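Local coordinates for protein transcriptional regulator (Streptococcus dysgalactiae, PDB 4YV9) that probably regulates transcription in quorum sensing, binding DNA through a helix-turn-helix domain and short hydrophobic peptide pheromones through a helical repeat domain, where cyclic peptides can inhibit it, at residues V120-E125 and S152-Y157; Y143-L148 and K178-L183; S195-Y200 and H231-L236. All coordinates share one frame; numbering follows the deposited sequence.

Contact 1: V120-E125 and S152-Y157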
loop_
_atom_site.group_PDB
_atom_site.type_symbol
_atom_site.label_atom_id
_atom_site.label_comp_id
_atom_site.label_asym_id
_atom_site.label_seq_id
_atom_site.Cartn_x
_atom_site.Cartn_y
_atom_site.Cartn_z
ATOM N N VAL B 120 -33.325 -7.572 2.952
ATOM C CA VAL B 120 -32.347 -8.614 3.252
ATOM C C VAL B 120 -31.347 -8.148 4.321
ATOM O O VAL B 120 -30.662 -7.161 4.129
ATOM C CB VAL B 120 -31.555 -9.040 1.994
ATOM C CG1 VAL B 120 -30.512 -10.092 2.366
ATOM C CG2 VAL B 120 -32.487 -9.562 0.913
ATOM N N GLU B 121 -31.272 -8.860 5.441
ATOM C CA GLU B 121 -30.248 -8.589 6.458
ATOM C C GLU B 121 -29.667 -9.897 6.976
ATOM O O GLU B 121 -30.373 -10.908 7.032
ATOM C CB GLU B 121 -30.826 -7.794 7.631
ATOM C CG GLU B 121 -31.345 -6.421 7.282
ATOM C CD GLU B 121 -31.796 -5.661 8.504
ATOM O OE1 GLU B 121 -32.007 -6.304 9.553
ATOM O OE2 GLU B 121 -31.936 -4.421 8.416
ATOM N N PRO B 122 -28.390 -9.887 7.374
ATOM C CA PRO B 122 -27.903 -11.117 8.001
ATOM C C PRO B 122 -28.626 -11.321 9.317
ATOM O O PRO B 122 -28.942 -10.334 9.979
ATOM C CB PRO B 122 -26.400 -10.852 8.209
ATOM C CG PRO B 122 -26.269 -9.369 8.228
ATOM C CD PRO B 122 -27.357 -8.836 7.313
ATOM N N SER B 123 -28.930 -12.566 9.668
ATOM C CA SER B 123 -29.577 -12.856 10.946
ATOM C C SER B 123 -28.602 -12.625 12.102
ATOM O O SER B 123 -27.381 -12.604 11.900
ATOM C CB SER B 123 -30.079 -14.299 10.983
ATOM O OG SER B 123 -28.978 -15.183 11.148
ATOM N N GLU B 124 -29.142 -12.454 13.303
ATOM C CA GLU B 124 -28.311 -12.359 14.498
ATOM C C GLU B 124 -27.428 -13.587 14.638
ATOM O O GLU B 124 -26.262 -13.483 15.034
ATOM C CB GLU B 124 -29.174 -12.208 15.752
ATOM C CG GLU B 124 -29.743 -10.827 15.974
ATOM C CD GLU B 124 -30.467 -10.721 17.307
ATOM O OE1 GLU B 124 -30.829 -11.778 17.872
ATOM O OE2 GLU B 124 -30.676 -9.587 17.786
ATOM N N GLU B 125 -27.979 -14.756 14.310
ATOM C CA GLU B 125 -27.195 -15.977 14.421
ATOM C C GLU B 125 -26.056 -16.020 13.397
ATOM O O GLU B 125 -24.959 -16.477 13.718
ATOM C CB GLU B 125 -28.085 -17.215 14.284
ATOM C CG GLU B 125 -27.298 -18.517 14.392
ATOM C CD GLU B 125 -28.146 -19.694 14.848
ATOM O OE1 GLU B 125 -29.309 -19.803 14.405
ATOM O OE2 GLU B 125 -27.646 -20.503 15.664
ATOM N N SER B 152 -20.102 -4.472 9.966
ATOM C CA SER B 152 -20.104 -3.698 11.215
ATOM C C SER B 152 -21.476 -3.158 11.604
ATOM O O SER B 152 -21.790 -3.015 12.789
ATOM C CB SER B 152 -19.112 -2.533 11.116
ATOM O OG SER B 152 -17.769 -3.017 11.176
ATOM N N ARG B 153 -22.302 -2.851 10.615
ATOM C CA ARG B 153 -23.617 -2.289 10.929
ATOM C C ARG B 153 -24.527 -3.285 11.641
ATOM O O ARG B 153 -25.566 -2.906 12.183
ATOM C CB ARG B 153 -24.298 -1.783 9.663
ATOM C CG ARG B 153 -24.095 -0.296 9.404
ATOM C CD ARG B 153 -24.747 0.059 8.097
ATOM N NE ARG B 153 -24.378 -0.960 7.124
ATOM C CZ ARG B 153 -25.220 -1.537 6.275
ATOM N NH1 ARG B 153 -26.513 -1.193 6.262
ATOM N NH2 ARG B 153 -24.756 -2.469 5.444
ATOM N N PHE B 154 -24.149 -4.558 11.639
ATOM C CA PHE B 154 -25.002 -5.571 12.242
ATOM C C PHE B 154 -24.387 -6.206 13.483
ATOM O O PHE B 154 -24.941 -7.155 14.028
ATOM C CB PHE B 154 -25.343 -6.627 11.200
ATOM C CG PHE B 154 -26.100 -6.071 10.029
ATOM C CD1 PHE B 154 -27.477 -5.906 10.098
ATOM C CD2 PHE B 154 -25.434 -5.677 8.878
ATOM C CE1 PHE B 154 -28.182 -5.379 9.029
ATOM C CE2 PHE B 154 -26.128 -5.150 7.804
ATOM C CZ PHE B 154 -27.507 -5.002 7.879
ATOM N N ILE B 155 -23.252 -5.667 13.929
ATOM C CA ILE B 155 -22.607 -6.096 15.169
ATOM C C ILE B 155 -22.943 -5.135 16.316
ATOM O O ILE B 155 -22.865 -3.915 16.147
ATOM C CB ILE B 155 -21.072 -6.184 14.982
ATOM C CG1 ILE B 155 -20.752 -7.044 13.758
ATOM C CG2 ILE B 155 -20.403 -6.715 16.250
ATOM C CD1 ILE B 155 -19.287 -7.052 13.313
ATOM N N ASN B 156 -23.331 -5.665 17.478
ATOM C CA ASN B 156 -23.675 -4.785 18.591
ATOM C C ASN B 156 -22.435 -3.995 18.980
ATOM O O ASN B 156 -21.314 -4.501 18.844
ATOM C CB ASN B 156 -24.242 -5.572 19.779
ATOM C CG ASN B 156 -23.223 -6.500 20.412
ATOM O OD1 ASN B 156 -22.915 -7.563 19.869
ATOM N ND2 ASN B 156 -22.704 -6.109 21.573
ATOM N N TYR B 157 -22.627 -2.751 19.417
ATOM C CA TYR B 157 -21.499 -1.836 19.593
ATOM C C TYR B 157 -20.379 -2.412 20.461
ATOM O O TYR B 157 -19.196 -2.253 20.147
ATOM C CB TYR B 157 -21.942 -0.498 20.204
ATOM C CG TYR B 157 -20.745 0.283 20.705
ATOM C CD1 TYR B 157 -19.904 0.941 19.812
ATOM C CD2 TYR B 157 -20.421 0.315 22.059
ATOM C CE1 TYR B 157 -18.792 1.632 20.253
ATOM C CE2 TYR B 157 -19.307 1.003 22.509
ATOM C CZ TYR B 157 -18.496 1.657 21.600
ATOM O OH TYR B 157 -17.386 2.343 22.036
#

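Contact 2: Y143-L148 and K178-L183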
loop_
_atom_site.group_PDB
_atom_site.type_symbol
_atom_site.label_atom_id
_atom_site.label_comp_id
_atom_site.label_asym_id
_atom_site.label_seq_id
_atom_site.Cartn_x
_atom_site.Cartn_y
_atom_site.Cartn_z
ATOM N N TYR B 143 -8.832 -10.661 4.738
ATOM C CA TYR B 143 -10.130 -11.354 4.855
ATOM C C TYR B 143 -10.930 -10.922 6.081
ATOM O O TYR B 143 -12.085 -10.479 5.969
ATOM C CB TYR B 143 -9.892 -12.870 4.901
ATOM C CG TYR B 143 -11.117 -13.780 4.863
ATOM C CD1 TYR B 143 -11.962 -13.788 3.762
ATOM C CD2 TYR B 143 -11.366 -14.691 5.892
ATOM C CE1 TYR B 143 -13.030 -14.655 3.691
ATOM C CE2 TYR B 143 -12.440 -15.565 5.830
ATOM C CZ TYR B 143 -13.271 -15.533 4.725
ATOM O OH TYR B 143 -14.346 -16.388 4.626
ATOM N N GLU B 144 -10.317 -11.047 7.253
ATOM C CA GLU B 144 -11.017 -10.748 8.497
ATOM C C GLU B 144 -11.336 -9.266 8.600
ATOM O O GLU B 144 -12.408 -8.890 9.080
ATOM C CB GLU B 144 -10.189 -11.205 9.709
ATOM C CG GLU B 144 -10.111 -12.718 9.879
ATOM C CD GLU B 144 -9.101 -13.392 8.935
ATOM O OE1 GLU B 144 -8.140 -12.734 8.480
ATOM O OE2 GLU B 144 -9.286 -14.589 8.640
ATOM N N ILE B 145 -10.415 -8.426 8.133
ATOM C CA ILE B 145 -10.596 -6.981 8.175
ATOM C C ILE B 145 -11.758 -6.557 7.269
ATOM O O ILE B 145 -12.599 -5.747 7.659
ATOM C CB ILE B 145 -9.291 -6.234 7.746
ATOM C CG1 ILE B 145 -8.147 -6.525 8.721
ATOM C CG2 ILE B 145 -9.529 -4.726 7.661
ATOM C CD1 ILE B 145 -6.774 -6.142 8.141
ATOM N N ILE B 146 -11.812 -7.109 6.064
ATOM C CA ILE B 146 -12.886 -6.756 5.126
ATOM C C ILE B 146 -14.245 -7.296 5.605
ATOM O O ILE B 146 -15.285 -6.631 5.480
ATOM C CB ILE B 146 -12.569 -7.281 3.719
ATOM C CG1 ILE B 146 -11.334 -6.565 3.153
ATOM C CG2 ILE B 146 -13.780 -7.113 2.772
ATOM C CD1 ILE B 146 -11.519 -5.092 2.954
ATOM N N LEU B 147 -14.245 -8.502 6.162
ATOM C CA LEU B 147 -15.469 -9.044 6.737
ATOM C C LEU B 147 -16.004 -8.117 7.828
ATOM O O LEU B 147 -17.171 -7.726 7.798
ATOM C CB LEU B 147 -15.233 -10.441 7.290
ATOM C CG LEU B 147 -15.165 -11.565 6.254
ATOM C CD1 LEU B 147 -14.695 -12.844 6.931
ATOM C CD2 LEU B 147 -16.551 -11.762 5.586
ATOM N N LEU B 148 -15.145 -7.751 8.776
ATOM C CA LEU B 148 -15.548 -6.885 9.876
ATOM C C LEU B 148 -16.045 -5.543 9.371
ATOM O O LEU B 148 -17.087 -5.059 9.807
ATOM C CB LEU B 148 -14.391 -6.656 10.858
ATOM C CG LEU B 148 -14.657 -5.620 11.953
ATOM C CD1 LEU B 148 -15.672 -6.170 12.922
ATOM C CD2 LEU B 148 -13.380 -5.228 12.693
ATOM N N LYS B 178 1.645 -1.612 3.342
ATOM C CA LYS B 178 0.841 -1.147 4.459
ATOM C C LYS B 178 -0.645 -1.184 4.158
ATOM O O LYS B 178 -1.440 -0.492 4.795
ATOM C CB LYS B 178 1.290 0.247 4.857
ATOM C CG LYS B 178 2.657 0.168 5.538
ATOM C CD LYS B 178 3.332 1.489 5.560
ATOM C CE LYS B 178 4.603 1.420 6.372
ATOM N NZ LYS B 178 5.306 2.699 6.191
ATOM N N THR B 179 -1.014 -2.025 3.198
ATOM C CA THR B 179 -2.403 -2.148 2.802
ATOM C C THR B 179 -3.266 -2.480 4.007
ATOM O O THR B 179 -4.239 -1.783 4.268
ATOM C CB THR B 179 -2.579 -3.214 1.713
ATOM O OG1 THR B 179 -1.803 -2.834 0.571
ATOM C CG2 THR B 179 -4.031 -3.315 1.304
ATOM N N ASN B 180 -2.902 -3.512 4.766
ATOM C CA ASN B 180 -3.746 -3.869 5.908
ATOM C C ASN B 180 -3.718 -2.822 7.022
ATOM O O ASN B 180 -4.702 -2.647 7.727
ATOM C CB ASN B 180 -3.359 -5.226 6.488
ATOM C CG ASN B 180 -3.731 -6.361 5.571
ATOM O OD1 ASN B 180 -4.399 -6.147 4.554
ATOM N ND2 ASN B 180 -3.284 -7.574 5.901
ATOM N N LYS B 181 -2.593 -2.139 7.182
ATOM C CA LYS B 181 -2.473 -1.123 8.225
ATOM C C LYS B 181 -3.383 0.066 7.919
ATOM O O LYS B 181 -4.057 0.617 8.802
ATOM C CB LYS B 181 -1.011 -0.674 8.353
ATOM C CG LYS B 181 -0.785 0.335 9.456
ATOM C CD LYS B 181 0.665 0.770 9.522
ATOM C CE LYS B 181 0.894 1.731 10.686
ATOM N NZ LYS B 181 2.353 2.038 10.888
ATOM N N THR B 182 -3.411 0.463 6.657
ATOM C CA THR B 182 -4.277 1.563 6.261
ATOM C C THR B 182 -5.751 1.190 6.483
ATOM O O THR B 182 -6.532 1.987 7.034
ATOM C CB THR B 182 -3.986 1.961 4.800
ATOM O OG1 THR B 182 -2.677 2.543 4.746
ATOM C CG2 THR B 182 -4.975 2.986 4.300
ATOM N N LEU B 183 -6.124 -0.028 6.112
ATOM C CA LEU B 183 -7.486 -0.499 6.367
ATOM C C LEU B 183 -7.798 -0.517 7.865
ATOM O O LEU B 183 -8.846 -0.020 8.284
ATOM C CB LEU B 183 -7.720 -1.893 5.766
ATOM C CG LEU B 183 -7.870 -1.952 4.242
ATOM C CD1 LEU B 183 -7.747 -3.367 3.716
ATOM C CD2 LEU B 183 -9.205 -1.366 3.837
#

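Contact 3: S195-Y200 and H231-L236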
loop_
_atom_site.group_PDB
_atom_site.type_symbol
_atom_site.label_atom_id
_atom_site.label_comp_id
_atom_site.label_asym_id
_atom_site.label_seq_id
_atom_site.Cartn_x
_atom_site.Cartn_y
_atom_site.Cartn_z
ATOM N N SER B 195 -18.256 5.464 18.780
ATOM C CA SER B 195 -17.985 5.621 20.199
ATOM C C SER B 195 -18.296 7.030 20.666
ATOM O O SER B 195 -18.828 7.231 21.760
ATOM C CB SER B 195 -16.524 5.282 20.500
ATOM O OG SER B 195 -16.311 3.894 20.351
ATOM N N ILE B 196 -17.956 8.005 19.835
ATOM C CA ILE B 196 -18.292 9.387 20.135
ATOM C C ILE B 196 -19.812 9.579 20.110
ATOM O O ILE B 196 -20.384 10.129 21.054
ATOM C CB ILE B 196 -17.618 10.355 19.153
ATOM C CG1 ILE B 196 -16.101 10.284 19.296
ATOM C CG2 ILE B 196 -18.067 11.779 19.428
ATOM C CD1 ILE B 196 -15.365 10.911 18.133
ATOM N N ASP B 197 -20.454 9.101 19.042
ATOM C CA ASP B 197 -21.909 9.195 18.883
ATOM C C ASP B 197 -22.656 8.677 20.099
ATOM O O ASP B 197 -23.600 9.294 20.567
ATOM C CB ASP B 197 -22.381 8.413 17.653
ATOM C CG ASP B 197 -22.086 9.128 16.346
ATOM O OD1 ASP B 197 -21.907 10.366 16.370
ATOM O OD2 ASP B 197 -22.042 8.448 15.294
ATOM N N TYR B 198 -22.219 7.532 20.602
ATOM C CA TYR B 198 -22.850 6.885 21.739
ATOM C C TYR B 198 -22.289 7.392 23.069
ATOM O O TYR B 198 -22.654 6.887 24.132
ATOM C CB TYR B 198 -22.669 5.370 21.645
ATOM C CG TYR B 198 -23.587 4.669 20.668
ATOM C CD1 TYR B 198 -24.807 5.223 20.305
ATOM C CD2 TYR B 198 -23.238 3.437 20.121
ATOM C CE1 TYR B 198 -25.653 4.576 19.417
ATOM C CE2 TYR B 198 -24.077 2.782 19.235
ATOM C CZ TYR B 198 -25.280 3.357 18.884
ATOM O OH TYR B 198 -26.123 2.712 18.004
ATOM N N SER B 199 -21.402 8.383 23.000
ATOM C CA SER B 199 -20.821 9.016 24.187
ATOM C C SER B 199 -20.013 8.046 25.058
ATOM O O SER B 199 -19.939 8.213 26.277
ATOM C CB SER B 199 -21.917 9.682 25.033
ATOM O OG SER B 199 -22.639 10.647 24.283
ATOM N N TYR B 200 -19.415 7.036 24.431
ATOM C CA TYR B 200 -18.471 6.157 25.112
ATOM C C TYR B 200 -17.083 6.785 25.075
ATOM O O TYR B 200 -16.252 6.410 24.245
ATOM C CB TYR B 200 -18.433 4.769 24.459
ATOM C CG TYR B 200 -19.653 3.922 24.734
ATOM C CD1 TYR B 200 -19.739 3.136 25.877
ATOM C CD2 TYR B 200 -20.718 3.901 23.848
ATOM C CE1 TYR B 200 -20.856 2.357 26.131
ATOM C CE2 TYR B 200 -21.839 3.125 24.091
ATOM C CZ TYR B 200 -21.904 2.358 25.234
ATOM O OH TYR B 200 -23.019 1.589 25.475
ATOM N N HIS B 231 -11.759 13.606 15.677
ATOM C CA HIS B 231 -11.178 13.958 16.962
ATOM C C HIS B 231 -11.670 15.343 17.401
ATOM O O HIS B 231 -11.962 15.563 18.573
ATOM C CB HIS B 231 -9.649 13.914 16.872
ATOM C CG HIS B 231 -8.961 14.068 18.190
ATOM N ND1 HIS B 231 -7.651 14.483 18.300
ATOM C CD2 HIS B 231 -9.395 13.859 19.455
ATOM C CE1 HIS B 231 -7.312 14.533 19.577
ATOM N NE2 HIS B 231 -8.352 14.155 20.298
ATOM N N GLY B 232 -11.778 16.268 16.450
ATOM C CA GLY B 232 -12.329 17.581 16.742
ATOM C C GLY B 232 -13.746 17.428 17.256
ATOM O O GLY B 232 -14.169 18.122 18.187
ATOM N N TYR B 233 -14.472 16.493 16.650
ATOM C CA TYR B 233 -15.849 16.187 17.039
ATOM C C TYR B 233 -15.894 15.642 18.467
ATOM O O TYR B 233 -16.760 16.015 19.266
ATOM C CB TYR B 233 -16.453 15.198 16.037
ATOM C CG TYR B 233 -17.841 14.680 16.352
ATOM C CD1 TYR B 233 -18.866 15.537 16.735
ATOM C CD2 TYR B 233 -18.132 13.324 16.223
ATOM C CE1 TYR B 233 -20.139 15.054 17.005
ATOM C CE2 TYR B 233 -19.396 12.834 16.483
ATOM C CZ TYR B 233 -20.393 13.699 16.878
ATOM O OH TYR B 233 -21.644 13.197 17.142
ATOM N N TYR B 234 -14.943 14.772 18.788
ATOM C CA TYR B 234 -14.774 14.279 20.151
ATOM C C TYR B 234 -14.467 15.420 21.114
ATOM O O TYR B 234 -15.007 15.468 22.214
ATOM C CB TYR B 234 -13.662 13.230 20.196
ATOM C CG TYR B 234 -13.126 12.923 21.575
ATOM C CD1 TYR B 234 -13.776 12.026 22.407
ATOM C CD2 TYR B 234 -11.957 13.515 22.032
ATOM C CE1 TYR B 234 -13.286 11.729 23.649
ATOM C CE2 TYR B 234 -11.451 13.222 23.283
ATOM C CZ TYR B 234 -12.121 12.327 24.088
ATOM O OH TYR B 234 -11.634 12.028 25.338
ATOM N N LYS B 235 -13.595 16.332 20.689
ATOM C CA LYS B 235 -13.222 17.486 21.503
ATOM C C LYS B 235 -14.430 18.376 21.763
ATOM O O LYS B 235 -14.635 18.855 22.886
ATOM C CB LYS B 235 -12.119 18.303 20.828
ATOM C CG LYS B 235 -10.767 17.621 20.759
ATOM C CD LYS B 235 -9.737 18.554 20.146
ATOM C CE LYS B 235 -8.524 17.789 19.650
ATOM N NZ LYS B 235 -7.509 18.702 19.056
ATOM N N LEU B 236 -15.218 18.600 20.715
ATOM C CA LEU B 236 -16.420 19.412 20.828
ATOM C C LEU B 236 -17.380 18.819 21.849
ATOM O O LEU B 236 -17.852 19.521 22.740
ATOM C CB LEU B 236 -17.117 19.549 19.472
ATOM C CG LEU B 236 -18.449 20.302 19.519
ATOM C CD1 LEU B 236 -18.275 21.652 20.196
ATOM C CD2 LEU B 236 -19.019 20.477 18.123
#

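Contact 1: V120-E125 and S152-Y157
Pro122 sets its CG-CD edge on one face of the Phe154 ring, a CH-pi contact in which Pro122 CD stands 3.7 Å from the centroid of the Phe154 ring and 4° off its normal. Beside it Pro122 CG covers the inner end of the ring, 3.8 Å from Phe154 CG. Phe154 has its CG beside the backbone N (chi1 -61°), which turns the ring to Pro122. Glu121 comes to the same ring from its rim: Glu121 CD approaches Phe154 CE1 to 3.7 Å, with the carboxylate turned 70° against the ring and its OE2 in the ring plane. The extended glutamate passes the CE1 edge, about at right angles to the phenylalanine side chain. This approach would be weakly favourable, the ring edge being slightly positive. The Arg153 guanidinium also has Phe154 CE2 over one face, 3.8 Å above its plane. Ser123 then caps the N-terminus of helix 124-136, while Phe154 ends a 3-10 turn whose bond runs from Ile155 N to Ser152 O. The contact thus joins the entry to helix 124-136 with the turn between helices 142-151 and 157-169; Val127 touches both Pro122 and Phe154, and helix 103-113 adds Lys110 against Pro122 and Ala111 against Phe154.

Contact 2: Y143-L148 and K178-L183
Within the C-terminal repeat domain, helices 142-151 and 179-197 face each other beside the bound peptide, and Ile145 and Leu183 meet between them. The short segments run nearly parallel, their axes 10.6 Å apart and 24° from alignment. Ile145 divides its two branches between two residues of the other helix. Its CG2 methyl, anti to the backbone N, packs on Leu183, with Ile145 CG2 to Leu183 CB at 3.9 Å. The other branch, with CG1 beside the backbone N (chi1 -63°), carries the terminal methyl to the base of Asn180, where Ile145 CD1 lies 3.9 Å from Asn180 CB. Asn180 therefore offers its aliphatic stem to the isoleucine, while its amide ND2 bonds to Glu61 of the second subunit. Ile146 adds a looser contact, its CD1 4.2 Å from Leu183 CD1. No hydrogen bond crosses between the segments; van der Waals packing joins them. Ile146 and Leu183 also rest on an apolar side chain of the bound peptide, and Glu144 forms a salt bridge with Lys16 of the second subunit. Such apolar side chains, presented by alternate helices, are consistent with the concave peptide-binding surface of a TPR-like domain.

Contact 3: S195-Y200 and H231-L236
Ile196 packs against Tyr233 and Tyr234 where the last turn of helix 179-197 meets the end of helix 221-236 in the helical repeat domain, and it carries the apolar part of the contact. Ser195, just before it, probably bonds through OG to Tyr157 OH and touches His203 and Ser204 of helix 201-215. Ile196 points toward the other helix and splits its branches between the two tyrosines. Its CG2 methyl, anti to the backbone N, sits over one face of the Tyr233 ring, where Ile196 CG2 and Tyr233 CE2 are 3.4 Å apart. The longer branch, with CG1 beside the backbone N, brings Ile196 CD1 to 3.5 Å from Tyr234 CB, at the base of the second ring and crossing that side chain at about a right angle. The CA atoms of Ile196 and Tyr234 are 6.0 Å apart, so the backbones come close here; Lys237 NZ bonds to Ile196 O.

Asp197, next in sequence, sends its carboxylate to the edge of the Tyr233 ring, which also meets His269 edge-to-face. Beyond it Ser199 takes up a positive phi of 62° in a Schellman motif that ends the helix, with Tyr200 N bonded to Ser195 O at 2.7 Å. Tyr233 has its CG anti to the backbone N (chi1 175°), which swings the phenol out to the aspartate. Ring and carboxylate planes stand 66° apart, and Tyr233 OH donates to Asp197 OD1 at 2.9 Å, meeting that oxygen nearly along its C-O axis.

In the fold
All three contacts fall within the C-terminal repeat domain, which is built of successive helices and no strands. Along the chain contacts 1 and 2 interleave, because 143-148 comes between the two segments of contact 1; contact 3 follows both. The centres of contacts 1 and 2 are about 19 Å apart, and the two contacts touch where Ile155 CD1 packs 3.7 Å from Leu148 CD1. Contact 3 is about 23 Å from contact 1 between centres, joined by Tyr157, which probably hydrogen-bonds Ser195 and stacks on Tyr200. Contacts 2 and 3 share helix 179-197, near its two ends, with nearest atoms about 12 Å apart. That helix thus links the peptide-binding centre to the C-terminal helices.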